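Local coordinates for protein SnoN,SnoN (Streptomyces nogalater, PDB 5EQU) that is probably an iron- and 2-oxoglutarate-dependent dioxygenase-type epimerase that binds the anthracycline nogalamycin RO beside 2-oxoglutarate, at residues M84-D89 with K122-L127. Residues are numbered along the deposited sequence; the frame is centred on the assembly and turned at random.
With 5R6 (Nogalamycin RO), chain G; AKG (2-oxoglutaric acid), chain F.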
loop_
_atom_site.group_PDB
_atom_site.type_symbol
_atom_site.label_atom_id
_atom_site.label_comp_id
_atom_site.label_asym_id
_atom_site.label_seq_id
_atom_site.Cartn_x
_atom_site.Cartn_y
_atom_site.Cartn_z
ATOM N N MET A 84 5.955 4.998 10.953
ATOM C CA MET A 84 6.273 5.852 9.809
ATOM C C MET A 84 5.558 7.158 9.959
ATOM O O MET A 84 4.632 7.260 10.783
ATOM C CB MET A 84 5.825 5.206 8.496
ATOM C CG MET A 84 4.381 4.797 8.506
ATOM S SD MET A 84 3.839 4.164 6.935
ATOM C CE MET A 84 4.286 2.433 7.046
ATOM N N ASP A 85 6.004 8.149 9.180
ATOM C CA ASP A 85 5.204 9.330 8.880
ATOM C C ASP A 85 4.732 9.146 7.456
ATOM O O ASP A 85 5.426 8.509 6.659
ATOM C CB ASP A 85 5.974 10.643 9.048
ATOM C CG ASP A 85 6.446 10.871 10.472
ATOM O OD1 ASP A 85 5.638 11.143 11.377
ATOM O OD2 ASP A 85 7.654 10.792 10.715
ATOM N N TYR A 86 3.538 9.661 7.157
ATOM C CA TYR A 86 2.986 9.587 5.810
ATOM C C TYR A 86 2.094 10.733 5.451
ATOM O O TYR A 86 1.460 11.321 6.323
ATOM C CB TYR A 86 2.235 8.284 5.550
ATOM C CG TYR A 86 0.967 8.045 6.335
ATOM C CD1 TYR A 86 0.994 7.434 7.586
ATOM C CD2 TYR A 86 -0.280 8.395 5.811
ATOM C CE1 TYR A 86 -0.180 7.193 8.298
ATOM C CE2 TYR A 86 -1.446 8.144 6.512
ATOM C CZ TYR A 86 -1.382 7.548 7.751
ATOM O OH TYR A 86 -2.541 7.323 8.446
ATOM N N VAL A 87 2.057 11.035 4.150
ATOM C CA VAL A 87 1.172 12.047 3.587
ATOM C C VAL A 87 -0.073 11.320 3.133
ATOM O O VAL A 87 -0.018 10.507 2.229
ATOM C CB VAL A 87 1.830 12.796 2.422
ATOM C CG1 VAL A 87 0.905 13.887 1.895
ATOM C CG2 VAL A 87 3.124 13.434 2.898
ATOM N N ALA A 88 -1.188 11.586 3.796
ATOM C CA ALA A 88 -2.455 10.924 3.461
ATOM C C ALA A 88 -3.044 11.492 2.173
ATOM O O ALA A 88 -2.906 12.658 1.906
ATOM C CB ALA A 88 -3.440 11.100 4.592
ATOM N N ASP A 89 -3.676 10.635 1.384
ATOM C CA ASP A 89 -4.270 11.008 0.107
ATOM C C ASP A 89 -3.452 12.032 -0.651
ATOM O O ASP A 89 -3.959 13.052 -1.067
ATOM C CB ASP A 89 -5.684 11.490 0.334
ATOM C CG ASP A 89 -6.562 10.382 0.844
ATOM O OD1 ASP A 89 -6.893 9.468 0.017
ATOM O OD2 ASP A 89 -6.855 10.416 2.062
ATOM N N LYS A 122 -6.618 5.356 -2.907
ATOM C CA LYS A 122 -5.706 6.346 -2.285
ATOM C C LYS A 122 -4.263 6.081 -2.641
ATOM O O LYS A 122 -3.925 4.958 -3.001
ATOM C CB LYS A 122 -5.843 6.370 -0.760
ATOM C CG LYS A 122 -5.344 5.109 -0.058
ATOM C CD LYS A 122 -5.557 5.201 1.454
ATOM C CE LYS A 122 -5.243 3.886 2.134
ATOM N NZ LYS A 122 -5.092 4.106 3.594
ATOM N N LEU A 123 -3.431 7.124 -2.530
ATOM C CA LEU A 123 -1.989 6.952 -2.483
ATOM C C LEU A 123 -1.401 7.721 -1.319
ATOM O O LEU A 123 -1.744 8.885 -1.075
ATOM C CB LEU A 123 -1.306 7.395 -3.803
ATOM C CG LEU A 123 0.227 7.360 -3.873
ATOM C CD1 LEU A 123 0.715 7.244 -5.306
ATOM C CD2 LEU A 123 0.840 8.596 -3.270
ATOM N N GLU A 124 -0.459 7.070 -0.643
ATOM C CA GLU A 124 0.259 7.664 0.462
ATOM C C GLU A 124 1.750 7.727 0.195
ATOM O O GLU A 124 2.319 6.801 -0.343
ATOM C CB GLU A 124 -0.003 6.843 1.730
ATOM C CG GLU A 124 -1.469 6.945 2.186
ATOM C CD GLU A 124 -1.905 5.851 3.156
ATOM O OE1 GLU A 124 -1.318 4.731 3.185
ATOM O OE2 GLU A 124 -2.869 6.126 3.884
ATOM N N VAL A 125 2.364 8.801 0.634
ATOM C CA VAL A 125 3.771 8.953 0.604
ATOM C C VAL A 125 4.299 8.518 1.957
ATOM O O VAL A 125 3.878 9.075 2.966
ATOM C CB VAL A 125 4.103 10.417 0.288
ATOM C CG1 VAL A 125 5.572 10.659 0.381
ATOM C CG2 VAL A 125 3.673 10.726 -1.134
ATOM N N LEU A 126 5.205 7.542 1.974
ATOM C CA LEU A 126 5.640 6.867 3.222
ATOM C C LEU A 126 7.092 7.166 3.575
ATOM O O LEU A 126 7.961 7.190 2.697
ATOM C CB LEU A 126 5.457 5.362 3.108
ATOM C CG LEU A 126 4.116 4.783 2.609
ATOM C CD1 LEU A 126 4.125 3.265 2.736
ATOM C CD2 LEU A 126 2.892 5.332 3.331
ATOM N N LEU A 127 7.336 7.424 4.856
ATOM C CA LEU A 127 8.664 7.737 5.381
ATOM C C LEU A 127 8.969 6.974 6.684
ATOM O O LEU A 127 8.229 7.127 7.659
ATOM C CB LEU A 127 8.779 9.239 5.636
ATOM C CG LEU A 127 10.057 9.781 6.290
ATOM C CD1 LEU A 127 11.268 9.609 5.381
ATOM C CD2 LEU A 127 9.922 11.235 6.697
HETATM C CAR 5R6 G . 0.990 -1.394 17.151
HETATM C CBN 5R6 G . 1.978 -1.958 18.078
HETATM O OAL 5R6 G . 2.312 -3.326 17.643
HETATM C CBR 5R6 G . 1.530 -1.778 19.564
HETATM O OAM 5R6 G . 2.405 -0.769 20.057
HETATM C CBM 5R6 G . 0.086 -1.190 19.791
HETATM C CAB 5R6 G . -0.441 -1.336 21.211
HETATM O OAW 5R6 G . -0.885 -1.749 18.882
HETATM C CBP 5R6 G . -0.465 -1.808 17.468
HETATM O OAX 5R6 G . -1.295 -0.986 16.611
HETATM C CBQ 5R6 G . -1.790 0.378 16.748
HETATM C CAT 5R6 G . -1.061 1.406 17.654
HETATM C CBW 5R6 G . -1.959 2.665 17.799
HETATM C CAE 5R6 G . -1.231 3.806 18.542
HETATM O OAO 5R6 G . -3.046 2.292 18.609
HETATM C CBF 5R6 G . -2.055 0.915 15.447
HETATM C CBB 5R6 G . -2.042 0.111 14.288
HETATM O OAK 5R6 G . -1.703 -1.188 14.418
HETATM C CBK 5R6 G . -2.352 0.559 12.995
HETATM C CBH 5R6 G . -2.327 -0.290 11.892
HETATM O OAI 5R6 G . -1.970 -1.474 12.006
HETATM C CBJ 5R6 G . -2.693 0.230 10.636
HETATM C CBA 5R6 G . -2.679 -0.596 9.524
HETATM O OAJ 5R6 G . -2.274 -1.881 9.713
HETATM C CAP 5R6 G . -3.028 -0.138 8.289
HETATM C CBD 5R6 G . -3.378 1.182 8.081
HETATM C CBX 5R6 G . -3.807 1.682 6.815
HETATM C CAF 5R6 G . -4.863 0.712 6.201
HETATM O OAY 5R6 G . -4.617 2.883 6.955
HETATM C CBS 5R6 G . -2.701 1.947 5.836
HETATM O OAN 5R6 G . -3.250 2.414 4.577
HETATM C CBT 5R6 G . -1.766 2.998 6.425
HETATM N NBV 5R6 G . -0.762 3.380 5.433
HETATM C CAD 5R6 G . 0.180 4.382 5.991
HETATM C CAC 5R6 G . 0.006 2.241 4.843
HETATM C CAS 5R6 G . -2.559 4.227 6.974
HETATM C CBO 5R6 G . -3.932 3.869 7.660
HETATM O OAV 5R6 G . -3.759 3.319 8.971
HETATM C CBE 5R6 G . -3.384 2.017 9.174
HETATM C CBL 5R6 G . -3.047 1.576 10.464
HETATM C CBG 5R6 G . -3.067 2.409 11.588
HETATM O OAH 5R6 G . -3.377 3.584 11.476
HETATM C CBI 5R6 G . -2.726 1.897 12.853
HETATM C CAQ 5R6 G . -2.759 2.703 14.009
HETATM C CBC 5R6 G . -2.436 2.249 15.305
HETATM C CBU 5R6 G . -2.565 3.150 16.417
HETATM C CAZ 5R6 G . -4.002 3.354 16.683
HETATM O OAG 5R6 G . -4.426 4.405 17.183
HETATM O OAU 5R6 G . -4.869 2.277 16.480
HETATM C CAA 5R6 G . -6.170 2.274 17.132
HETATM C C1 AKG F . 1.148 -1.479 2.986
HETATM O O1 AKG F . 1.445 -0.687 2.057
HETATM O O2 AKG F . 0.157 -2.235 2.898
HETATM C C2 AKG F . 2.006 -1.534 4.183
HETATM O O5 AKG F . 1.646 -2.114 5.224
HETATM C C3 AKG F . 3.340 -0.800 4.063
HETATM C C4 AKG F . 4.224 -0.961 5.294
HETATM C C5 AKG F . 5.531 -0.191 5.234
HETATM O O3 AKG F . 6.276 -0.248 6.242
HETATM O O4 AKG F . 5.800 0.505 4.215
HETATM O O HOH W 1 -4.297 8.392 2.881
#
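Y86 and E124 lie side by side on neighbouring antiparallel strands of the larger sheet of a cupin-type PhyH fold. Both strands belong to the first SnoN part of the engineered fusion. The two side chains point the same way, ring and carboxylate planes 49° apart, with Y86 CE2 3.6 Å from E124 OE2. The Y86 ring is swung between its own backbone N and carbonyl carbon (chi1 66°). One ring face thus meets nogalamycin RO, whose methyl CAD sits over the ring centre. On this pocket side L126 CD2 touches Y86 CB at 3.8 Å and also packs on M84 SD. M84 bends at chi3 and brings CE to 3.4 Å from C5 of 2-oxoglutarate. With an alanine at Y86, methyl CAD would probably lose the ring face it rests on, and a gap would be likely to open beside the E124 carboxylate. On the other side of the sheet V87 and V125 pack alongside each other against helix 54-70, where both touch L68. The hydrogen-bonded pairs D85-L127 and V87-V125 flank Y86-L126; the bond from V125 N to V87 O is weak. K122 NZ meets E124 OE2 at 3.0 Å from above the carboxylate plane and also donates to ligand OAN. A water links OE2 to D89 N. The ligand amine NBV donates to the other oxygen, E124 OE1, at 2.7 Å.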